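Local atomic coordinates of NudC domain-containing protein 2 (Mus musculus, PDB entry 2RH0), a protein that interacts with LIS1 and may regulate the LIS1/dynein pathway by stabilising LIS1 together with the chaperone Hsp90. Residues 29-32 / 33-37; 43-46 / 47-50; 98-102 / 103-107; 109-112 / 113-116; 117-120 / 121-124. All coordinates share one frame; numbering follows the deposited sequence. Where two conformers were deposited one is given.

Contact 1. Residues 29-32 / 33-37; sequences VQVP and PGTRA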
loop_
_atom_site.group_PDB
_atom_site.type_symbol
_atom_site.label_atom_id
_atom_site.label_comp_id
_atom_site.label_asym_id
_atom_site.label_seq_id
_atom_site.Cartn_x
_atom_site.Cartn_y
_atom_site.Cartn_z
ATOM N N VAL A 29 1.856 11.460 0.751
ATOM C CA VAL A 29 2.465 12.214 1.854
ATOM C C VAL A 29 1.433 12.441 2.948
ATOM O O VAL A 29 0.457 13.112 2.718
ATOM C CB VAL A 29 3.014 13.569 1.320
ATOM C CG1 VAL A 29 3.818 14.349 2.391
ATOM C CG2 VAL A 29 3.849 13.323 0.047
ATOM N N GLN A 30 1.609 11.826 4.120
ATOM C CA GLN A 30 0.716 12.069 5.242
ATOM C C GLN A 30 0.813 13.507 5.713
ATOM O O GLN A 30 1.893 14.066 5.811
ATOM C CB GLN A 30 1.034 11.131 6.407
ATOM C CG GLN A 30 0.723 9.661 6.089
ATOM C CD GLN A 30 -0.755 9.413 5.896
ATOM O OE1 GLN A 30 -1.566 9.845 6.721
ATOM N NE2 GLN A 30 -1.122 8.723 4.808
ATOM N N VAL A 31 -0.334 14.130 5.933
ATOM C CA VAL A 31 -0.366 15.497 6.431
ATOM C C VAL A 31 -1.285 15.549 7.655
ATOM O O VAL A 31 -2.089 14.630 7.861
ATOM C CB VAL A 31 -0.785 16.515 5.320
ATOM C CG1 VAL A 31 0.236 16.479 4.195
ATOM C CG2 VAL A 31 -2.201 16.245 4.772
ATOM N N PRO A 32 -1.138 16.589 8.485
ATOM C CA PRO A 32 -2.042 16.717 9.623
ATOM C C PRO A 32 -3.499 16.778 9.185
ATOM O O PRO A 32 -3.801 17.306 8.097
ATOM C CB PRO A 32 -1.578 18.002 10.295
ATOM C CG PRO A 32 -0.133 18.102 9.920
ATOM C CD PRO A 32 -0.083 17.617 8.497
ATOM N N PRO A 33 -4.409 16.248 10.018
ATOM C CA PRO A 33 -5.816 16.118 9.624
ATOM C C PRO A 33 -6.556 17.441 9.354
ATOM O O PRO A 33 -7.560 17.448 8.617
ATOM C CB PRO A 33 -6.441 15.384 10.814
ATOM C CG PRO A 33 -5.282 14.804 11.569
ATOM C CD PRO A 33 -4.201 15.780 11.398
ATOM N N GLY A 34 -6.070 18.545 9.927
ATOM C CA GLY A 34 -6.676 19.851 9.663
ATOM C C GLY A 34 -6.123 20.571 8.430
ATOM O O GLY A 34 -6.435 21.735 8.202
ATOM N N THR A 35 -5.295 19.888 7.641
ATOM C CA THR A 35 -4.708 20.499 6.460
ATOM C C THR A 35 -5.768 20.789 5.439
ATOM O O THR A 35 -6.666 19.960 5.212
ATOM C CB THR A 35 -3.655 19.571 5.854
ATOM O OG1 THR A 35 -2.710 19.258 6.881
ATOM C CG2 THR A 35 -2.929 20.244 4.619
ATOM N N ARG A 36 -5.654 21.955 4.788
ATOM C CA ARG A 36 -6.608 22.397 3.783
ATOM C C ARG A 36 -5.835 22.654 2.523
ATOM O O ARG A 36 -4.639 22.960 2.577
ATOM C CB ARG A 36 -7.244 23.709 4.220
ATOM C CG ARG A 36 -7.873 23.695 5.615
ATOM C CD ARG A 36 -8.069 25.128 6.193
ATOM N NE ARG A 36 -6.788 25.821 6.391
ATOM C CZ ARG A 36 -6.654 27.055 6.886
ATOM N NH1 ARG A 36 -7.717 27.751 7.269
ATOM N NH2 ARG A 36 -5.440 27.601 7.006
ATOM N N ALA A 37 -6.502 22.569 1.380
ATOM C CA ALA A 37 -5.834 22.815 0.083
ATOM C C ALA A 37 -5.086 24.139 0.042
ATOM O O ALA A 37 -4.000 24.276 -0.606
ATOM C CB ALA A 37 -6.840 22.718 -1.071
#

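Contact 2. Residues 43-46 / 47-50; sequences GLQS and RHVA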
loop_
_atom_site.group_PDB
_atom_site.type_symbol
_atom_site.label_atom_id
_atom_site.label_comp_id
_atom_site.label_asym_id
_atom_site.label_seq_id
_atom_site.Cartn_x
_atom_site.Cartn_y
_atom_site.Cartn_z
ATOM N N GLY A 43 5.323 22.389 -6.201
ATOM C CA GLY A 43 5.891 22.632 -7.532
ATOM C C GLY A 43 6.306 21.294 -8.123
ATOM O O GLY A 43 7.062 20.532 -7.505
ATOM N N LEU A 44 5.797 20.996 -9.303
ATOM C CA LEU A 44 6.112 19.763 -9.991
ATOM C C LEU A 44 6.812 20.111 -11.307
ATOM O O LEU A 44 6.190 20.607 -12.233
ATOM C CB LEU A 44 4.849 18.947 -10.223
ATOM C CG LEU A 44 4.049 18.625 -8.933
ATOM C CD1 LEU A 44 2.735 17.897 -9.245
ATOM C CD2 LEU A 44 4.900 17.830 -7.908
ATOM N N GLN A 45 8.127 19.912 -11.371
ATOM C CA GLN A 45 8.866 20.214 -12.591
ATOM C C GLN A 45 9.302 18.894 -13.154
ATOM O O GLN A 45 9.153 17.864 -12.488
ATOM C CB GLN A 45 10.068 21.085 -12.300
ATOM C CG GLN A 45 9.694 22.436 -11.735
ATOM C CD GLN A 45 10.702 22.949 -10.714
ATOM O OE1 GLN A 45 11.404 23.917 -10.967
ATOM N NE2 GLN A 45 10.764 22.301 -9.547
ATOM N N SER A 46 9.847 18.926 -14.368
ATOM C CA SER A 46 10.223 17.701 -15.047
ATOM C C SER A 46 11.169 16.806 -14.236
ATOM O O SER A 46 11.017 15.596 -14.252
ATOM C CB SER A 46 10.844 17.994 -16.402
ATOM O OG SER A 46 11.176 16.770 -17.013
ATOM N N ARG A 47 12.099 17.408 -13.507
ATOM C CA ARG A 47 13.086 16.656 -12.770
ATOM C C ARG A 47 13.215 17.072 -11.313
ATOM O O ARG A 47 14.122 16.639 -10.618
ATOM C CB ARG A 47 14.400 16.804 -13.519
ATOM C CG ARG A 47 15.473 15.849 -13.150
ATOM C CD ARG A 47 15.155 14.409 -13.473
ATOM N NE ARG A 47 16.265 13.575 -13.019
ATOM C CZ ARG A 47 17.246 13.135 -13.799
ATOM N NH1 ARG A 47 17.260 13.411 -15.110
ATOM N NH2 ARG A 47 18.206 12.388 -13.255
ATOM N N HIS A 48 12.273 17.879 -10.832
ATOM C CA HIS A 48 12.255 18.344 -9.439
ATOM C C HIS A 48 10.863 18.457 -8.915
ATOM O O HIS A 48 9.916 18.753 -9.671
ATOM C CB HIS A 48 12.852 19.729 -9.360
ATOM C CG HIS A 48 14.317 19.745 -9.601
ATOM N ND1 HIS A 48 14.857 19.882 -10.858
ATOM C CD2 HIS A 48 15.356 19.621 -8.746
ATOM C CE1 HIS A 48 16.173 19.826 -10.761
ATOM N NE2 HIS A 48 16.501 19.663 -9.495
ATOM N N VAL A 49 10.754 18.222 -7.619
ATOM C CA VAL A 49 9.498 18.323 -6.889
ATOM C C VAL A 49 9.744 19.039 -5.574
ATOM O O VAL A 49 10.859 19.001 -5.043
ATOM C CB VAL A 49 8.832 16.935 -6.599
ATOM C CG1 VAL A 49 8.380 16.283 -7.915
ATOM C CG2 VAL A 49 9.778 15.986 -5.793
ATOM N N ALA A 50 8.685 19.668 -5.052
ATOM C CA ALA A 50 8.737 20.415 -3.792
ATOM C C ALA A 50 7.362 20.473 -3.212
ATOM O O ALA A 50 6.410 20.784 -3.918
ATOM C CB ALA A 50 9.275 21.849 -4.003
#

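Contact 3. Residues 98-102 / 103-107; sequences TSLLE and SEYAA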
loop_
_atom_site.group_PDB
_atom_site.type_symbol
_atom_site.label_atom_id
_atom_site.label_comp_id
_atom_site.label_asym_id
_atom_site.label_seq_id
_atom_site.Cartn_x
_atom_site.Cartn_y
_atom_site.Cartn_z
ATOM N N THR A 98 -4.872 -16.706 0.871
ATOM C CA THR A 98 -5.122 -16.402 -0.543
ATOM C C THR A 98 -6.322 -15.438 -0.766
ATOM O O THR A 98 -6.500 -14.853 -1.874
ATOM C CB THR A 98 -5.236 -17.693 -1.339
ATOM O OG1 THR A 98 -6.138 -18.580 -0.675
ATOM C CG2 THR A 98 -3.863 -18.384 -1.430
ATOM N N SER A 99 -7.095 -15.239 0.316
ATOM C CA SER A 99 -8.214 -14.297 0.362
ATOM C C SER A 99 -8.383 -13.904 1.811
ATOM O O SER A 99 -7.835 -14.571 2.705
ATOM C CB SER A 99 -9.499 -14.927 -0.181
ATOM O OG SER A 99 -9.888 -15.995 0.687
ATOM N N LEU A 100 -9.096 -12.807 2.046
ATOM C CA LEU A 100 -9.341 -12.315 3.392
ATOM C C LEU A 100 -10.397 -13.159 4.061
ATOM O O LEU A 100 -10.228 -13.631 5.168
ATOM C CB LEU A 100 -9.823 -10.879 3.358
ATOM C CG LEU A 100 -10.002 -10.231 4.709
ATOM C CD1 LEU A 100 -8.735 -10.344 5.507
ATOM C CD2 LEU A 100 -10.511 -8.813 4.558
ATOM N N LEU A 101 -11.501 -13.328 3.367
ATOM C CA LEU A 101 -12.589 -14.130 3.918
ATOM C C LEU A 101 -12.538 -15.402 3.123
ATOM O O LEU A 101 -11.890 -15.456 2.068
ATOM C CB LEU A 101 -13.930 -13.407 3.806
ATOM C CG LEU A 101 -14.065 -12.040 4.487
ATOM C CD1 LEU A 101 -15.494 -11.524 4.351
ATOM C CD2 LEU A 101 -13.623 -12.062 5.951
ATOM N N GLU A 102 -13.182 -16.417 3.658
ATOM C CA GLU A 102 -13.271 -17.723 3.047
ATOM C C GLU A 102 -13.722 -17.595 1.567
ATOM O O GLU A 102 -13.128 -18.183 0.689
ATOM C CB GLU A 102 -14.227 -18.573 3.886
ATOM C CG GLU A 102 -14.201 -20.074 3.658
ATOM C CD GLU A 102 -15.323 -20.813 4.421
ATOM O OE1 GLU A 102 -16.493 -20.362 4.394
ATOM O OE2 GLU A 102 -15.048 -21.856 5.047
ATOM N N SER A 103 -14.710 -16.765 1.269
ATOM C CA SER A 103 -15.240 -16.730 -0.080
ATOM C C SER A 103 -15.339 -15.326 -0.603
ATOM O O SER A 103 -16.299 -14.994 -1.305
ATOM C CB SER A 103 -16.643 -17.357 -0.100
ATOM O OG SER A 103 -16.580 -18.704 0.325
ATOM N N GLU A 104 -14.369 -14.484 -0.275
ATOM C CA GLU A 104 -14.479 -13.113 -0.674
ATOM C C GLU A 104 -13.140 -12.428 -0.463
ATOM O O GLU A 104 -12.367 -12.785 0.432
ATOM C CB GLU A 104 -15.591 -12.456 0.130
ATOM C CG GLU A 104 -16.268 -11.246 -0.503
ATOM C CD GLU A 104 -17.639 -10.926 0.138
ATOM O OE1 GLU A 104 -18.094 -11.643 1.100
ATOM O OE2 GLU A 104 -18.268 -9.957 -0.359
ATOM N N TYR A 105 -12.900 -11.429 -1.288
ATOM C CA TYR A 105 -11.657 -10.677 -1.278
ATOM C C TYR A 105 -10.435 -11.557 -1.528
ATOM O O TYR A 105 -9.479 -11.597 -0.756
ATOM C CB TYR A 105 -11.568 -9.913 0.024
ATOM C CG TYR A 105 -12.869 -9.189 0.366
ATOM C CD1 TYR A 105 -13.402 -8.218 -0.493
ATOM C CD2 TYR A 105 -13.538 -9.451 1.550
ATOM C CE1 TYR A 105 -14.558 -7.551 -0.180
ATOM C CE2 TYR A 105 -14.711 -8.790 1.870
ATOM C CZ TYR A 105 -15.222 -7.846 1.007
ATOM O OH TYR A 105 -16.394 -7.200 1.359
ATOM N N ALA A 106 -10.507 -12.292 -2.628
ATOM C CA ALA A 106 -9.442 -13.149 -3.041
ATOM C C ALA A 106 -8.424 -12.329 -3.845
ATOM O O ALA A 106 -8.788 -11.437 -4.566
ATOM C CB ALA A 106 -9.989 -14.283 -3.902
ATOM N N ALA A 107 -7.167 -12.692 -3.700
ATOM C CA ALA A 107 -6.077 -12.151 -4.486
ATOM C C ALA A 107 -6.072 -12.896 -5.798
ATOM O O ALA A 107 -6.245 -14.071 -5.797
ATOM C CB ALA A 107 -4.758 -12.366 -3.770
#

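Contact 4. Residues 109-112 / 113-116; sequences PWVQ and DQMQ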
loop_
_atom_site.group_PDB
_atom_site.type_symbol
_atom_site.label_atom_id
_atom_site.label_comp_id
_atom_site.label_asym_id
_atom_site.label_seq_id
_atom_site.Cartn_x
_atom_site.Cartn_y
_atom_site.Cartn_z
ATOM N N PRO A 109 -4.138 -14.646 -9.019
ATOM C CA PRO A 109 -2.974 -15.496 -8.925
ATOM C C PRO A 109 -1.625 -14.814 -8.850
ATOM O O PRO A 109 -0.718 -15.331 -8.207
ATOM C CB PRO A 109 -3.076 -16.344 -10.185
ATOM C CG PRO A 109 -4.517 -16.365 -10.481
ATOM C CD PRO A 109 -4.982 -15.016 -10.165
ATOM N N TRP A 110 -1.481 -13.672 -9.510
ATOM C CA TRP A 110 -0.230 -12.937 -9.471
ATOM C C TRP A 110 -0.012 -12.251 -8.134
ATOM O O TRP A 110 1.083 -12.306 -7.604
ATOM C CB TRP A 110 -0.183 -11.939 -10.596
ATOM C CG TRP A 110 -0.095 -12.683 -11.851
ATOM C CD1 TRP A 110 -1.083 -12.881 -12.771
ATOM C CD2 TRP A 110 1.040 -13.421 -12.305
ATOM N NE1 TRP A 110 -0.610 -13.667 -13.788
ATOM C CE2 TRP A 110 0.692 -14.008 -13.528
ATOM C CE3 TRP A 110 2.333 -13.625 -11.800
ATOM C CZ2 TRP A 110 1.590 -14.794 -14.258
ATOM C CZ3 TRP A 110 3.224 -14.404 -12.525
ATOM C CH2 TRP A 110 2.848 -14.981 -13.732
ATOM N N VAL A 111 -1.050 -11.606 -7.608
ATOM C CA VAL A 111 -0.968 -10.966 -6.310
ATOM C C VAL A 111 -0.718 -12.037 -5.230
ATOM O O VAL A 111 0.006 -11.829 -4.270
ATOM C CB VAL A 111 -2.240 -10.169 -6.032
ATOM C CG1 VAL A 111 -2.315 -9.725 -4.607
ATOM C CG2 VAL A 111 -2.343 -8.970 -7.022
ATOM N N GLN A 112 -1.279 -13.212 -5.411
ATOM C CA GLN A 112 -1.051 -14.318 -4.457
ATOM C C GLN A 112 0.411 -14.694 -4.491
ATOM O O GLN A 112 0.984 -15.060 -3.465
ATOM C CB GLN A 112 -1.826 -15.556 -4.858
ATOM C CG GLN A 112 -3.312 -15.433 -4.765
ATOM C CD GLN A 112 -4.067 -16.801 -4.968
ATOM O OE1 GLN A 112 -3.513 -17.895 -4.802
ATOM N NE2 GLN A 112 -5.325 -16.701 -5.317
ATOM N N ASP A 113 1.006 -14.641 -5.696
ATOM C CA ASP A 113 2.402 -15.032 -5.856
ATOM C C ASP A 113 3.289 -13.953 -5.217
ATOM O O ASP A 113 4.285 -14.300 -4.577
ATOM C CB ASP A 113 2.808 -15.313 -7.328
ATOM C CG ASP A 113 4.262 -15.764 -7.425
ATOM O OD1 ASP A 113 4.567 -16.791 -6.814
ATOM O OD2 ASP A 113 5.104 -15.065 -8.013
ATOM N N GLN A 114 2.950 -12.670 -5.413
ATOM C CA GLN A 114 3.684 -11.580 -4.774
ATOM C C GLN A 114 3.638 -11.729 -3.262
ATOM O O GLN A 114 4.640 -11.560 -2.585
ATOM C CB GLN A 114 3.105 -10.239 -5.121
ATOM C CG GLN A 114 3.349 -9.735 -6.571
ATOM C CD GLN A 114 2.513 -8.519 -6.892
ATOM O OE1 GLN A 114 1.322 -8.656 -7.137
ATOM N NE2 GLN A 114 3.133 -7.302 -6.915
HETATM N N MSE A 115 2.446 -11.985 -2.732
HETATM C CA MSE A 115 2.284 -12.162 -1.300
HETATM C C MSE A 115 3.109 -13.296 -0.782
HETATM O O MSE A 115 3.775 -13.145 0.224
HETATM C CB MSE A 115 0.801 -12.351 -0.954
HETATM C CG MSE A 115 -0.010 -11.077 -1.107
HETATM SE SE MSE A 115 -1.894 -11.349 -0.699
HETATM C CE MSE A 115 -2.443 -9.540 -0.539
ATOM N N GLN A 116 3.099 -14.433 -1.468
ATOM C CA GLN A 116 3.862 -15.605 -1.047
ATOM C C GLN A 116 5.371 -15.342 -1.046
ATOM O O GLN A 116 6.091 -15.786 -0.156
ATOM C CB GLN A 116 3.541 -16.800 -1.962
ATOM C CG GLN A 116 4.285 -18.059 -1.554
ATOM C CD GLN A 116 3.854 -18.551 -0.176
ATOM O OE1 GLN A 116 2.817 -19.165 -0.043
ATOM N NE2 GLN A 116 4.648 -18.264 0.848
#

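Contact 5. Residues 117-120 / 121-124; sequences RKLT and LERF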
loop_
_atom_site.group_PDB
_atom_site.type_symbol
_atom_site.label_atom_id
_atom_site.label_comp_id
_atom_site.label_asym_id
_atom_site.label_seq_id
_atom_site.Cartn_x
_atom_site.Cartn_y
_atom_site.Cartn_z
ATOM N N ARG A 117 5.846 -14.660 -2.091
ATOM C CA ARG A 117 7.222 -14.287 -2.166
ATOM C C ARG A 117 7.664 -13.410 -1.020
ATOM O O ARG A 117 8.743 -13.607 -0.534
ATOM C CB ARG A 117 7.527 -13.579 -3.489
ATOM C CG ARG A 117 7.621 -14.542 -4.630
ATOM C CD ARG A 117 7.923 -13.769 -5.909
ATOM N NE ARG A 117 8.251 -14.703 -6.943
ATOM C CZ ARG A 117 9.479 -15.170 -7.172
ATOM N NH1 ARG A 117 10.486 -14.789 -6.442
ATOM N NH2 ARG A 117 9.658 -16.043 -8.146
ATOM N N LYS A 118 6.842 -12.474 -0.563
ATOM C CA LYS A 118 7.239 -11.598 0.538
ATOM C C LYS A 118 7.307 -12.367 1.857
ATOM O O LYS A 118 8.191 -12.128 2.700
ATOM C CB LYS A 118 6.303 -10.388 0.656
ATOM C CG LYS A 118 6.672 -9.395 1.781
ATOM C CD LYS A 118 8.085 -8.818 1.607
ATOM C CE LYS A 118 8.403 -7.748 2.652
ATOM N NZ LYS A 118 8.227 -8.250 4.051
ATOM N N LEU A 119 6.377 -13.280 2.042
ATOM C CA LEU A 119 6.361 -14.118 3.236
ATOM C C LEU A 119 7.561 -15.096 3.270
ATOM O O LEU A 119 8.181 -15.273 4.303
ATOM C CB LEU A 119 5.066 -14.894 3.306
ATOM C CG LEU A 119 3.967 -14.210 4.135
ATOM C CD1 LEU A 119 3.802 -12.739 3.828
ATOM C CD2 LEU A 119 2.725 -14.959 3.966
ATOM N N THR A 120 7.865 -15.726 2.143
ATOM C CA THR A 120 9.070 -16.551 2.007
ATOM C C THR A 120 10.310 -15.785 2.340
ATOM O O THR A 120 11.181 -16.300 3.056
ATOM C CB THR A 120 9.267 -17.070 0.603
ATOM O OG1 THR A 120 8.104 -17.764 0.215
ATOM C CG2 THR A 120 10.479 -17.996 0.555
ATOM N N LEU A 121 10.396 -14.560 1.828
ATOM C CA LEU A 121 11.515 -13.679 2.108
ATOM C C LEU A 121 11.590 -13.252 3.554
ATOM O O LEU A 121 12.666 -13.240 4.125
ATOM C CB LEU A 121 11.418 -12.430 1.264
ATOM C CG LEU A 121 12.406 -11.314 1.610
ATOM C CD1 LEU A 121 13.865 -11.798 1.342
ATOM C CD2 LEU A 121 12.038 -10.094 0.806
ATOM N N GLU A 122 10.456 -12.849 4.139
ATOM C CA GLU A 122 10.401 -12.499 5.558
ATOM C C GLU A 122 10.935 -13.670 6.381
ATOM O O GLU A 122 11.672 -13.505 7.331
ATOM C CB GLU A 122 8.951 -12.216 5.984
ATOM C CG GLU A 122 8.792 -11.552 7.349
ATOM C CD GLU A 122 7.328 -11.511 7.843
ATOM O OE1 GLU A 122 6.403 -11.586 7.011
ATOM O OE2 GLU A 122 7.103 -11.377 9.066
ATOM N N ARG A 123 10.532 -14.861 6.007
ATOM C CA ARG A 123 10.903 -16.086 6.710
ATOM C C ARG A 123 12.396 -16.370 6.522
ATOM O O ARG A 123 13.075 -16.767 7.450
ATOM C CB ARG A 123 10.095 -17.238 6.138
ATOM C CG ARG A 123 10.267 -18.550 6.874
ATOM C CD ARG A 123 9.598 -18.425 8.246
ATOM N NE ARG A 123 10.441 -18.883 9.354
ATOM C CZ ARG A 123 10.003 -19.071 10.595
ATOM N NH1 ARG A 123 8.721 -18.864 10.890
ATOM N NH2 ARG A 123 10.847 -19.488 11.534
ATOM N N PHE A 124 12.884 -16.164 5.308
ATOM C CA PHE A 124 14.282 -16.376 4.994
ATOM C C PHE A 124 15.125 -15.424 5.866
ATOM O O PHE A 124 16.084 -15.838 6.493
ATOM C CB PHE A 124 14.525 -16.139 3.481
ATOM C CG PHE A 124 15.864 -16.618 3.007
ATOM C CD1 PHE A 124 16.125 -17.976 2.913
ATOM C CD2 PHE A 124 16.868 -15.729 2.700
ATOM C CE1 PHE A 124 17.374 -18.437 2.507
ATOM C CE2 PHE A 124 18.100 -16.179 2.288
ATOM C CZ PHE A 124 18.358 -17.538 2.189
#

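Contact 1. Residues 29-32 / 33-37
Thr-35 reaches back over three residues to Pro-32, and its side chain can be followed atom by atom. CB already lies close to the turn carbonyl, 3.2 Å from Pro-32 O, and also meets CG2 of Val-31 at 3.8 Å. From there the two branches part. OG1 stands anti to the carbonyl carbon and beside its own backbone N (chi1 -55°), which carries the hydroxyl to the same acceptor that the backbone amide uses: Thr-35 OG1 donates to Pro-32 O over a short 2.5 Å, while Thr-35 N donates to that oxygen over 3.0 Å. Both donors come from one face of the carbonyl plane, the hydroxyl tilted moderately from it and the amide well above it, so Pro-32 O is gripped twice by a single residue. OG1 also rests 3.5 Å from CD of the Pro-32 ring. The methyl CG2 takes the apolar direction, 4.1 Å from Val-31 CG2, where the two side chains cross at about a right angle; Leu-76 and Val-53 continue this buried patch. Replacing the threonine by a valine would probably leave Pro-32 O with the backbone amide as its one donor from this residue, and the turn less firmly held. The carbonyls of Pro-33 and Thr-35 both accept from Lys-80 of the second subunit. The backbone geometry is that of a type I beta turn from Pro-32 to Thr-35, here leading the chain out of strand 24-30 within the CS domain.

Contact 2. Residues 43-46 / 47-50
Gln-45 and His-48 close the end of this ladder: Gln-45 N donates to His-48 O over 2.7 Å, and the donor sits nearly along the C=O axis. Two residues further along each strand, Gly-43 and Ala-50 form a hydrogen-bonded antiparallel pair whose two halves are unequal. Gly-43 N to Ala-50 O spans 3.0 Å with an N-H...O angle of 153°, whereas the return bond from Ala-50 N to Gly-43 O is weak and more bent. Gly-43 O has an additional neighbour in the CA of Val-49, a CA-H...O contact of 3.3 Å. This is a tight antiparallel beta hairpin between strands 40-44 and 48-53 of the CS domain, with Ser-46 and Arg-47 at the bend. Ser-46 OG is hydrogen-bonded to Thr-67 O and Arg-47 NE to Leu-63 O, both outside the hairpin; the backbones of Ser-46, Arg-47 and Val-49 are likewise bonded to those of Thr-67, Leu-63 and Gly-61. Arg-47 leaves the backbone with CG anti to N (chi1 -165°), and a bend at chi2 accompanies its bond to Leu-63. Near the bend of the chain, Gln-45 NE2 lies 3.3 Å from CB of His-48, its amide plane turned 51° from the imidazole. Leu-44 and Val-49, a non-hydrogen-bonded pair, put their side chains on one sheet face, where Leu-44 CD2 touches Val-49 CG1 at 3.8 Å; on the second subunit Ile-84 packs on the leucine and Leu-101 on the valine.

Contact 3. Residues 98-102 / 103-107
Leu-101 and Tyr-105 lie side by side and point the same way, and the leucine meets the ring at its edge: Leu-101 CD1 is 3.8 Å from Tyr-105 CE2, close to the ring plane. The leucine gets there with CG anti to its carbonyl carbon and beside the backbone N (chi1 -59°). Tyr-105 uses the same kind of first torsion, and one face of its ring is covered by the extended chain of its neighbour, Glu-104, whose CG sits 3.7 Å above the ring plane, over the centre. At the base of this group Leu-100 CB touches Tyr-105 CB at 3.9 Å. Ser-99 takes a different conformation: its OG lies between the backbone N and the carbonyl carbon (chi1 65°), which puts the hydroxyl in a very short hydrogen bond with Leu-101 O within its own segment. Its CB is pressed against the facing strand, 3.4 Å from Ala-106 CA, tighter than usual for two carbons. Backbone bonds tie the two arms together: Ala-107 N donates almost straight to Thr-98 O (2.9 Å, 172°), and the successive amides of Leu-100 and Leu-101 go to Tyr-105 O and Glu-104 O. The ends of Glu-102 and Tyr-105 are engaged by the second subunit, where Glu-102 makes a salt bridge with Lys-62 and Tyr-105 OH a hydrogen bond with Trp-15, whose ring also meets the tyrosine edge-to-face. With corners at Leu-100 and Tyr-105, and with the positive phi of the tyrosine, the arrangement is that of an irregular antiparallel beta hairpin that serves as a docking surface between subunits.

Contact 4. Residues 109-112 / 113-116
Trp-110 O takes two amides of the next turn: a sound bond from Gln-114 N at 2.9 Å and 160°, and a weak one from Asp-113 N. Asp-113 N is itself shared, since it also donates to Pro-109 O, from well above that carbonyl plane. The i to i+4 ladder continues with Met-115 N to Val-111 O at 2.9 Å and 167°.

Above this ladder, Gln-114 folds back on Val-111. Its CG, anti to the carbonyl carbon (chi1 -72°), passes 3.6 Å from Trp-110 O, and the chain then extends so that OE1 rests 3.4 Å from CA of Val-111 and 3.7 Å from its CG2, the two side chains crossing at a slant. The other end of this amide, NE2, is hydrogen-bonded to Gly-7 O. A leucine in its place would probably leave Gly-7 O without this donor and the segment around Gly-7 less firmly tied to the helix. On the buried side, selenomethionine Met-115 runs alongside Val-111, both pointing the same way, with its CE 4.1 Å from Val-111 CG1 and its CG 3.3 Å from Val-111 O. Trp-110 and Pro-109 pack instead on Leu-121 and Phe-133 of the second subunit.

Gln-112 NE2 reaches back to Ala-107 O, and Gln-116 NE2 goes to Ala-93 O. Chemically, the three glutamine links are thus neutral amide-to-carbonyl bonds that fasten the helix to chain outside it, whereas at its start a carboxylate oxygen, Asp-108 OD1, accepts from Val-111 N.

Contact 5. Residues 117-120 / 121-124
Glu-122 N donates to Lys-118 O over 2.8 Å at 162°, one rung of the i to i+4 ladder in helix 109-127. The other rungs, Leu-121 N to Arg-117 O, Arg-123 N to Leu-119 O and Phe-124 N to Thr-120 O, are comparably regular, and in all four the donor is tilted from the carbonyl plane. The tight part of this contact is therefore backbone and CB. Leu-121 CB lies 3.4 Å from Arg-117 O, and Arg-123 CB comes to 3.3 Å from Leu-119 O. Beyond CB contact is sparse: in the conformer given, Lys-118 CD approaches Leu-121 CD2 at 4.2 Å. Leu-119, the buried residue, packs on Lys-88 and Cys-96. Leu-121, with CG anti to its backbone N (chi1 171°), packs on Trp-110 of the second subunit, and in the conformer given Glu-122 OE1 accepts from Leu-22 N of that subunit. Arg-123, partly exposed, bends at chi2 and chi3 and forms a salt bridge with Glu-127. The solvent side is looser: exposed Arg-117 has a long, weak ion pair with Asp-113. Thr-120, also exposed, turns its OG1 anti to the carbonyl carbon (chi1 -55°) and back to a hydrogen bond with Gln-116 O, one turn earlier. Phe-124 packs on Phe-133, but its CB stays by the preceding turn, 3.4 Å from Thr-120 O.

In the fold
The five contacts follow one another in series along the chain. Contacts 1 and 2 lie within the CS domain, their centres 20 Å apart: the turn leaving strand 24-30, then the hairpin of strands 40-44 and 48-53. Contacts 3, 4 and 5 form a second group on the C-terminal side. Contact 3 leads directly into helix 109-127, where contacts 4 and 5 occupy adjoining stretches, their centres 12 Å apart, and packing of Thr-98 on Gln-112 helps join contact 3 to contact 4. Contacts 2 and 3 are 40 Å apart between centres, across the chain's centre. All five touch the second subunit, consistent with an extended chain completed by its partner.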